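Side-chain contacts in pilin (Streptococcus pyogenes serotype M1, PDB 3GLD), which forms the backbone of the bacterial pilus, whose covalently linked stacked subunits are required for adhesion to host cells, aggregation and biofilm formation: residues 175-180 / 249-254; 243-248 / 253-258; 265-270 / 275-280. The protein carries 2 engineered substitutions. One frame throughout, in Å; residues are numbered along the deposited sequence.

Contact 1 (175-180 / 249-254); sequences RSKDFN and KSEKYT
K177 NZ donates to E251 OE1 at 2.5 Å in a salt bridge that ties the approach to strand 179-185 to the loop leading into strand 254-261, at one end of an Ig-like, CnaB-type beta sandwich. That length is unusually short, so its exact value is doubtful, but the pairing is plainly through one oxygen: E251 OE2 stays 4.2 Å from K177 NZ. K177 is extended as far as CE, and the bend at chi4 (65°) turns NZ toward the carboxylate.

The CA atoms of F179 and Y253 are 10.8 Å apart, so side chains alone span the gap. Next to the charged pair lies an aromatic T-shaped stack. The edge of F179 meets a face of Y253, with ring centroids 5.3 Å apart and planes at 86°. F179 CZ makes the approach, 3.9 Å from Y253 CE1 and displaced from the ring centre toward the rim.

The aliphatic part of K177 covers F179: its CD stands 3.7 Å above one face of that ring, again near the rim, and only brushes Y253 CE2 at 4.0 Å. One lysine thus supplies both an apolar cover for F179 and the charge that meets E251. F179 packs further on V168 and on N290, a partner in the internal Lys-Asn cross-link, which places the stack beside that bond. The phenol end of Y253 is fixed separately, by a hydrogen bond between its OH and the backbone N of D174.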
loop_
_atom_site.group_PDB
_atom_site.type_symbol
_atom_site.label_atom_id
_atom_site.label_comp_id
_atom_site.label_asym_id
_atom_site.label_seq_id
_atom_site.Cartn_x
_atom_site.Cartn_y
_atom_site.Cartn_z
ATOM N N ARG A 175 13.754 -21.455 32.955
ATOM C CA ARG A 175 12.582 -20.684 32.518
ATOM C C ARG A 175 12.615 -19.183 32.889
ATOM O O ARG A 175 11.756 -18.409 32.439
ATOM C CB ARG A 175 11.277 -21.337 33.007
ATOM C CG ARG A 175 10.713 -22.442 32.085
ATOM C CD ARG A 175 11.621 -23.679 31.969
ATOM N NE ARG A 175 10.937 -24.792 31.293
ATOM C CZ ARG A 175 11.457 -26.003 31.123
ATOM N NH1 ARG A 175 12.670 -26.288 31.590
ATOM N NH2 ARG A 175 10.753 -26.948 30.510
ATOM N N SER A 176 13.610 -18.765 33.669
ATOM C CA SER A 176 13.752 -17.352 34.027
ATOM C C SER A 176 14.933 -16.639 33.328
ATOM O O SER A 176 15.120 -15.424 33.469
ATOM C CB SER A 176 13.786 -17.180 35.551
ATOM O OG SER A 176 14.956 -17.780 36.103
ATOM N N LYS A 177 15.686 -17.388 32.526
ATOM C CA LYS A 177 16.807 -16.833 31.802
ATOM C C LYS A 177 16.386 -15.962 30.596
ATOM O O LYS A 177 15.473 -16.323 29.835
ATOM C CB LYS A 177 17.740 -17.959 31.349
ATOM C CG LYS A 177 18.950 -17.502 30.527
ATOM C CD LYS A 177 19.684 -18.712 29.986
ATOM C CE LYS A 177 20.887 -18.302 29.178
ATOM N NZ LYS A 177 21.941 -17.612 30.013
ATOM N N ASP A 178 17.041 -14.809 30.468
ATOM C CA ASP A 178 16.914 -13.972 29.280
ATOM C C ASP A 178 17.853 -14.393 28.158
ATOM O O ASP A 178 19.066 -14.424 28.330
ATOM C CB ASP A 178 17.046 -12.494 29.624
ATOM C CG ASP A 178 15.698 -11.868 29.906
ATOM O OD1 ASP A 178 14.889 -11.700 28.960
ATOM O OD2 ASP A 178 15.414 -11.588 31.077
ATOM N N PHE A 179 17.279 -14.758 27.008
ATOM C CA PHE A 179 18.085 -15.086 25.847
ATOM C C PHE A 179 18.156 -13.839 24.975
ATOM O O PHE A 179 17.135 -13.182 24.776
ATOM C CB PHE A 179 17.465 -16.253 25.088
ATOM C CG PHE A 179 17.454 -17.549 25.862
ATOM C CD1 PHE A 179 18.373 -18.540 25.565
ATOM C CD2 PHE A 179 16.501 -17.782 26.863
ATOM C CE1 PHE A 179 18.382 -19.742 26.263
ATOM C CE2 PHE A 179 16.514 -18.976 27.574
ATOM C CZ PHE A 179 17.455 -19.958 27.278
ATOM N N ASN A 180 19.353 -13.519 24.466
ATOM C CA ASN A 180 19.570 -12.349 23.612
ATOM C C ASN A 180 19.229 -12.609 22.142
ATOM O O ASN A 180 19.546 -13.666 21.602
ATOM C CB ASN A 180 21.021 -11.885 23.670
ATOM C CG ASN A 180 21.391 -11.223 24.986
ATOM O OD1 ASN A 180 20.551 -10.665 25.696
ATOM N ND2 ASN A 180 22.675 -11.278 25.314
ATOM N N LYS A 249 25.548 -22.461 23.504
ATOM C CA LYS A 249 26.120 -23.811 23.610
ATOM C C LYS A 249 27.087 -24.000 24.803
ATOM O O LYS A 249 27.018 -25.011 25.498
ATOM C CB LYS A 249 26.797 -24.229 22.301
ATOM C CG LYS A 249 25.821 -24.458 21.160
ATOM C CD LYS A 249 26.415 -25.382 20.092
ATOM C CE LYS A 249 25.918 -24.996 18.698
ATOM N NZ LYS A 249 25.875 -26.157 17.767
ATOM N N SER A 250 27.952 -23.016 25.046
ATOM C CA SER A 250 28.806 -23.018 26.244
ATOM C C SER A 250 28.014 -23.033 27.557
ATOM O O SER A 250 28.544 -23.414 28.598
ATOM C CB SER A 250 29.808 -21.857 26.219
ATOM O OG SER A 250 29.169 -20.597 26.092
ATOM N N GLU A 251 26.741 -22.636 27.506
ATOM C CA GLU A 251 25.868 -22.731 28.677
ATOM C C GLU A 251 25.020 -24.018 28.695
ATOM O O GLU A 251 24.118 -24.172 29.532
ATOM C CB GLU A 251 25.034 -21.452 28.848
ATOM C CG GLU A 251 25.874 -20.259 29.335
ATOM C CD GLU A 251 25.195 -18.915 29.096
ATOM O OE1 GLU A 251 24.170 -18.643 29.752
ATOM O OE2 GLU A 251 25.701 -18.116 28.263
ATOM N N LYS A 252 25.345 -24.947 27.790
ATOM C CA LYS A 252 24.719 -26.282 27.733
ATOM C C LYS A 252 23.271 -26.252 27.203
ATOM O O LYS A 252 22.453 -27.124 27.530
ATOM C CB LYS A 252 24.785 -27.013 29.090
ATOM C CG LYS A 252 26.165 -26.977 29.811
ATOM C CD LYS A 252 27.164 -27.982 29.225
ATOM C CE LYS A 252 28.570 -27.840 29.838
ATOM N NZ LYS A 252 29.284 -26.612 29.359
ATOM N N TYR A 253 22.964 -25.243 26.393
ATOM C CA TYR A 253 21.701 -25.214 25.645
ATOM C C TYR A 253 21.893 -25.637 24.204
ATOM O O TYR A 253 22.880 -25.272 23.567
ATOM C CB TYR A 253 21.079 -23.818 25.674
ATOM C CG TYR A 253 20.440 -23.485 26.990
ATOM C CD1 TYR A 253 19.110 -23.808 27.241
ATOM C CD2 TYR A 253 21.164 -22.858 27.990
ATOM C CE1 TYR A 253 18.520 -23.511 28.469
ATOM C CE2 TYR A 253 20.581 -22.558 29.212
ATOM C CZ TYR A 253 19.265 -22.892 29.442
ATOM O OH TYR A 253 18.692 -22.585 30.654
ATOM N N THR A 254 20.939 -26.403 23.684
ATOM C CA THR A 254 20.848 -26.585 22.240
ATOM C C THR A 254 19.711 -25.703 21.709
ATOM O O THR A 254 18.650 -25.577 22.336
ATOM C CB THR A 254 20.534 -28.027 21.888
ATOM O OG1 THR A 254 19.306 -28.378 22.522
ATOM C CG2 THR A 254 21.645 -28.972 22.380
#

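Contact 2 (243-248 / 253-258); sequences VTEDDY and YTTNVE
Y253 N donates to Y248 O at 3.3 Å, a long bond but fairly straight (160° at the hydrogen), with the donor 37° out of the carbonyl plane; it closes the loop by which the chain leaves strand 240-245 and enters strand 254-261 in the other sheet. Beside this bond the CB atoms of Y248 and Y253 touch at 4.0 Å. Their rings diverge from there; that of Y248 is edge-to-face with F179, and Y248 OH bonds to the backbone N of N180.

Farther along, E245 reaches across the interior toward T255. With CG anti to the backbone N (chi1 -179°), the extended chain carries the carboxylate to T255: E245 OE2 lies 3.7 Å from T255 CG2 and 3.4 Å from T255 OG1. The threonine hydroxyl points to the loop side and accepts from two waters. One of them, 2.9 Å from T255 OG1, also donates to Y253 O at 3.0 Å and accepts weakly from Y248 N, so water links the two diverging chains.

Both side chains have their main polar partners in the cross-link itself: E245 OE1 bonds K166 NZ, and T255 OG1 bonds N290 OD1. An acidic side chain on one sheet aimed at a Lys-Asn pair on the other is the hallmark of an intramolecular isopeptide site in CnaB-type pilin domains, and E245 is the residue that promotes its autocatalytic formation.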
loop_
_atom_site.group_PDB
_atom_site.type_symbol
_atom_site.label_atom_id
_atom_site.label_comp_id
_atom_site.label_asym_id
_atom_site.label_seq_id
_atom_site.Cartn_x
_atom_site.Cartn_y
_atom_site.Cartn_z
ATOM N N VAL A 243 16.382 -13.093 11.778
ATOM C CA VAL A 243 16.333 -13.121 13.237
ATOM C C VAL A 243 17.375 -14.100 13.762
ATOM O O VAL A 243 17.438 -15.244 13.313
ATOM C CB VAL A 243 14.966 -13.578 13.782
ATOM C CG1 VAL A 243 14.902 -13.360 15.299
ATOM C CG2 VAL A 243 13.811 -12.850 13.068
ATOM N N THR A 244 18.189 -13.658 14.719
ATOM C CA THR A 244 19.182 -14.544 15.307
ATOM C C THR A 244 19.193 -14.416 16.829
ATOM O O THR A 244 19.104 -13.314 17.377
ATOM C CB THR A 244 20.600 -14.223 14.814
ATOM O OG1 THR A 244 21.061 -13.052 15.483
ATOM C CG2 THR A 244 20.655 -13.990 13.335
ATOM N N GLU A 245 19.324 -15.547 17.503
ATOM C CA GLU A 245 19.589 -15.578 18.940
ATOM C C GLU A 245 21.104 -15.691 19.171
ATOM O O GLU A 245 21.791 -16.309 18.367
ATOM C CB GLU A 245 18.886 -16.798 19.512
ATOM C CG GLU A 245 19.022 -17.013 21.013
ATOM C CD GLU A 245 18.336 -18.294 21.472
ATOM O OE1 GLU A 245 17.109 -18.434 21.316
ATOM O OE2 GLU A 245 19.026 -19.169 22.012
ATOM N N ASP A 246 21.621 -15.125 20.264
ATOM C CA ASP A 246 23.013 -15.405 20.690
ATOM C C ASP A 246 23.263 -16.917 20.822
ATOM O O ASP A 246 22.336 -17.711 20.910
ATOM C CB ASP A 246 23.346 -14.735 22.041
ATOM C CG ASP A 246 23.724 -13.273 21.897
ATOM O OD1 ASP A 246 23.593 -12.736 20.777
ATOM O OD2 ASP A 246 24.149 -12.668 22.904
ATOM N N ASP A 247 24.533 -17.294 20.843
ATOM C CA ASP A 247 24.936 -18.683 20.960
ATOM C C ASP A 247 25.019 -19.047 22.443
ATOM O O ASP A 247 25.710 -18.383 23.231
ATOM C CB ASP A 247 26.283 -18.875 20.261
ATOM C CG ASP A 247 26.691 -20.333 20.135
ATOM O OD1 ASP A 247 26.161 -21.194 20.875
ATOM O OD2 ASP A 247 27.576 -20.610 19.292
ATOM N N TYR A 248 24.296 -20.094 22.825
ATOM C CA TYR A 248 24.276 -20.520 24.225
ATOM C C TYR A 248 24.797 -21.929 24.467
ATOM O O TYR A 248 24.529 -22.514 25.526
ATOM C CB TYR A 248 22.876 -20.339 24.831
ATOM C CG TYR A 248 22.518 -18.883 25.013
ATOM C CD1 TYR A 248 23.000 -18.166 26.103
ATOM C CD2 TYR A 248 21.703 -18.222 24.093
ATOM C CE1 TYR A 248 22.694 -16.816 26.280
ATOM C CE2 TYR A 248 21.385 -16.869 24.259
ATOM C CZ TYR A 248 21.877 -16.176 25.355
ATOM O OH TYR A 248 21.578 -14.849 25.556
ATOM N N TYR A 253 22.964 -25.243 26.393
ATOM C CA TYR A 253 21.701 -25.214 25.645
ATOM C C TYR A 253 21.893 -25.637 24.204
ATOM O O TYR A 253 22.880 -25.272 23.567
ATOM C CB TYR A 253 21.079 -23.818 25.674
ATOM C CG TYR A 253 20.440 -23.485 26.990
ATOM C CD1 TYR A 253 19.110 -23.808 27.241
ATOM C CD2 TYR A 253 21.164 -22.858 27.990
ATOM C CE1 TYR A 253 18.520 -23.511 28.469
ATOM C CE2 TYR A 253 20.581 -22.558 29.212
ATOM C CZ TYR A 253 19.265 -22.892 29.442
ATOM O OH TYR A 253 18.692 -22.585 30.654
ATOM N N THR A 254 20.939 -26.403 23.684
ATOM C CA THR A 254 20.848 -26.585 22.240
ATOM C C THR A 254 19.711 -25.703 21.709
ATOM O O THR A 254 18.650 -25.577 22.336
ATOM C CB THR A 254 20.534 -28.027 21.888
ATOM O OG1 THR A 254 19.306 -28.378 22.522
ATOM C CG2 THR A 254 21.645 -28.972 22.380
ATOM N N THR A 255 19.932 -25.091 20.557
ATOM C CA THR A 255 18.945 -24.176 19.998
ATOM C C THR A 255 18.451 -24.647 18.632
ATOM O O THR A 255 19.245 -24.993 17.753
ATOM C CB THR A 255 19.493 -22.751 19.927
ATOM O OG1 THR A 255 19.866 -22.338 21.242
ATOM C CG2 THR A 255 18.423 -21.772 19.381
ATOM N N ASN A 256 17.128 -24.682 18.492
ATOM C CA ASN A 256 16.487 -25.000 17.231
ATOM C C ASN A 256 15.435 -23.945 16.883
ATOM O O ASN A 256 14.774 -23.390 17.779
ATOM C CB ASN A 256 15.878 -26.402 17.261
ATOM C CG ASN A 256 16.948 -27.512 17.300
ATOM O OD1 ASN A 256 17.488 -27.847 18.372
ATOM N ND2 ASN A 256 17.237 -28.100 16.138
ATOM N N VAL A 257 15.303 -23.668 15.590
ATOM C CA VAL A 257 14.438 -22.592 15.094
ATOM C C VAL A 257 13.278 -23.171 14.309
ATOM O O VAL A 257 13.482 -23.936 13.380
ATOM C CB VAL A 257 15.202 -21.625 14.145
ATOM C CG1 VAL A 257 14.337 -20.414 13.817
ATOM C CG2 VAL A 257 16.488 -21.149 14.775
ATOM N N GLU A 258 12.060 -22.808 14.667
ATOM C CA GLU A 258 10.931 -23.158 13.823
ATOM C C GLU A 258 10.433 -21.919 13.071
ATOM O O GLU A 258 10.145 -20.895 13.689
ATOM C CB GLU A 258 9.795 -23.771 14.629
ATOM C CG GLU A 258 8.654 -24.247 13.736
ATOM C CD GLU A 258 7.401 -24.525 14.532
ATOM O OE1 GLU A 258 7.124 -25.710 14.796
ATOM O OE2 GLU A 258 6.711 -23.560 14.929
HETATM O O HOH W 1 21.934 -20.065 20.402
HETATM O O HOH W 2 22.590 -22.592 22.142
#

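Contact 3 (265-270 / 275-280); sequences AVKNIA and EQETST
K267 meets two glutamates, E275 and E277, and of the residues here it has the most surface buried. Its NZ donates to E277 OE2 at 2.9 Å in a salt bridge; the oxygen accepts through its syn lone pair. The two side chains come from opposite directions and both bend to meet: K267 at chi2 and chi3, E277 at chi2 (-57°). A water donates to E277 OE1 at 2.9 Å and accepts only weakly from K267 NZ, so it spans the second oxygen and the ammonium loosely.

E275 OE1 stands 4.2 Å from K267 NZ, beyond salt-bridge distance, where attraction is still likely. The stem of E275 makes its own contact with I269, whose CD1 lies 4.3 Å from E275 CG.

Strand 267-270 pairs with 254-261 in one sheet, while 277-278 is an outermost strand of the four-stranded sheet, beside 240-245. With the CA atoms of I269 and E275 9.0 Å apart, the side chains connect the rims of the two sheets at the protein surface. One ammonium near two carboxylates probably offsets the mutual repulsion of the glutamates and would favour a protonated K267.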
loop_
_atom_site.group_PDB
_atom_site.type_symbol
_atom_site.label_atom_id
_atom_site.label_comp_id
_atom_site.label_asym_id
_atom_site.label_seq_id
_atom_site.Cartn_x
_atom_site.Cartn_y
_atom_site.Cartn_z
ATOM N N ALA A 265 4.741 -23.605 4.285
ATOM C CA ALA A 265 5.650 -24.669 4.649
ATOM C C ALA A 265 6.374 -24.320 5.952
ATOM O O ALA A 265 7.217 -23.411 5.978
ATOM C CB ALA A 265 6.654 -24.893 3.518
ATOM N N VAL A 266 6.036 -25.028 7.030
ATOM C CA VAL A 266 6.780 -24.877 8.273
ATOM C C VAL A 266 8.184 -25.462 8.120
ATOM O O VAL A 266 8.366 -26.551 7.589
ATOM C CB VAL A 266 6.022 -25.414 9.512
ATOM C CG1 VAL A 266 5.054 -26.500 9.129
ATOM C CG2 VAL A 266 6.999 -25.870 10.606
ATOM N N LYS A 267 9.171 -24.698 8.570
ATOM C CA LYS A 267 10.566 -24.991 8.339
ATOM C C LYS A 267 11.266 -25.185 9.687
ATOM O O LYS A 267 11.056 -24.400 10.615
ATOM C CB LYS A 267 11.173 -23.806 7.604
ATOM C CG LYS A 267 12.320 -24.124 6.692
ATOM C CD LYS A 267 12.282 -23.198 5.484
ATOM C CE LYS A 267 12.504 -21.730 5.864
ATOM N NZ LYS A 267 12.259 -20.838 4.702
ATOM N N ASN A 268 12.080 -26.231 9.794
ATOM C CA ASN A 268 12.854 -26.474 11.006
ATOM C C ASN A 268 14.340 -26.315 10.763
ATOM O O ASN A 268 14.870 -26.802 9.764
ATOM C CB ASN A 268 12.537 -27.845 11.598
ATOM C CG ASN A 268 11.330 -27.809 12.514
ATOM O OD1 ASN A 268 11.374 -27.226 13.601
ATOM N ND2 ASN A 268 10.249 -28.433 12.087
ATOM N N ILE A 269 15.007 -25.617 11.675
ATOM C CA ILE A 269 16.415 -25.283 11.503
ATOM C C ILE A 269 17.191 -25.529 12.789
ATOM O O ILE A 269 16.963 -24.864 13.811
ATOM C CB ILE A 269 16.603 -23.806 11.035
ATOM C CG1 ILE A 269 16.121 -23.637 9.587
ATOM C CG2 ILE A 269 18.063 -23.357 11.172
ATOM C CD1 ILE A 269 16.194 -22.202 9.060
ATOM N N ALA A 270 18.100 -26.496 12.735
ATOM C CA ALA A 270 19.066 -26.677 13.789
ATOM C C ALA A 270 19.955 -25.429 13.789
ATOM O O ALA A 270 20.388 -24.969 12.725
ATOM C CB ALA A 270 19.883 -27.939 13.543
ATOM N N GLU A 275 17.374 -18.241 8.110
ATOM C CA GLU A 275 17.979 -17.760 6.878
ATOM C C GLU A 275 17.358 -16.384 6.586
ATOM O O GLU A 275 16.502 -15.906 7.335
ATOM C CB GLU A 275 17.684 -18.724 5.733
ATOM C CG GLU A 275 18.243 -20.127 5.899
ATOM C CD GLU A 275 17.588 -21.109 4.936
ATOM O OE1 GLU A 275 16.421 -20.867 4.531
ATOM O OE2 GLU A 275 18.240 -22.117 4.583
ATOM N N GLN A 276 17.792 -15.734 5.512
ATOM C CA GLN A 276 17.128 -14.509 5.090
ATOM C C GLN A 276 15.708 -14.840 4.623
ATOM O O GLN A 276 15.512 -15.573 3.665
ATOM C CB GLN A 276 17.932 -13.790 3.999
ATOM C CG GLN A 276 17.374 -12.413 3.638
ATOM C CD GLN A 276 18.463 -11.394 3.356
ATOM O OE1 GLN A 276 19.252 -11.039 4.241
ATOM N NE2 GLN A 276 18.505 -10.908 2.128
ATOM N N GLU A 277 14.722 -14.335 5.348
ATOM C CA GLU A 277 13.334 -14.531 4.985
ATOM C C GLU A 277 12.863 -13.280 4.269
ATOM O O GLU A 277 13.388 -12.194 4.527
ATOM C CB GLU A 277 12.470 -14.723 6.229
ATOM C CG GLU A 277 12.526 -16.092 6.867
ATOM C CD GLU A 277 12.150 -17.210 5.924
ATOM O OE1 GLU A 277 11.131 -17.103 5.211
ATOM O OE2 GLU A 277 12.873 -18.220 5.905
ATOM N N THR A 278 11.873 -13.446 3.390
ATOM C CA THR A 278 11.172 -12.336 2.733
ATOM C C THR A 278 9.718 -12.337 3.169
ATOM O O THR A 278 9.028 -13.345 3.046
ATOM C CB THR A 278 11.263 -12.447 1.207
ATOM O OG1 THR A 278 12.633 -12.329 0.823
ATOM C CG2 THR A 278 10.461 -11.349 0.520
ATOM N N SER A 279 9.258 -11.210 3.701
ATOM C CA SER A 279 7.911 -11.158 4.258
ATOM C C SER A 279 6.860 -11.244 3.151
ATOM O O SER A 279 7.035 -10.668 2.072
ATOM C CB SER A 279 7.710 -9.908 5.098
ATOM O OG SER A 279 7.750 -8.753 4.305
ATOM N N THR A 280 5.797 -11.999 3.422
ATOM C CA THR A 280 4.667 -12.121 2.504
ATOM C C THR A 280 3.430 -11.551 3.187
ATOM O O THR A 280 3.533 -10.912 4.232
ATOM C CB THR A 280 4.405 -13.599 2.104
ATOM O OG1 THR A 280 3.913 -14.302 3.248
ATOM C CG2 THR A 280 5.668 -14.260 1.604
HETATM O O HOH W 3 9.243 -19.294 5.122
#

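The three contacts lie in one domain, spaced along the seam between its two sheets. Contacts 1 and 2 have centres about 9 Å apart and share Y253; N180 O and D246 N, 2.9 Å apart in a probable hydrogen bond, join them directly. Contact 3 follows with its centre about 14 Å from that of contact 2, coupled to it by sheet pairing: V257 N lies 2.7 Å from I269 O, a probable hydrogen bond. Contacts 1 and 3 do not touch, their nearest atoms being about 7 Å apart. Relative to the isopeptide site, contact 2 contains E245, contact 1 brings the F179 side chain to about 4 Å from that of E245, and contact 3 is peripheral, with the I269 side chain about 11 Å away.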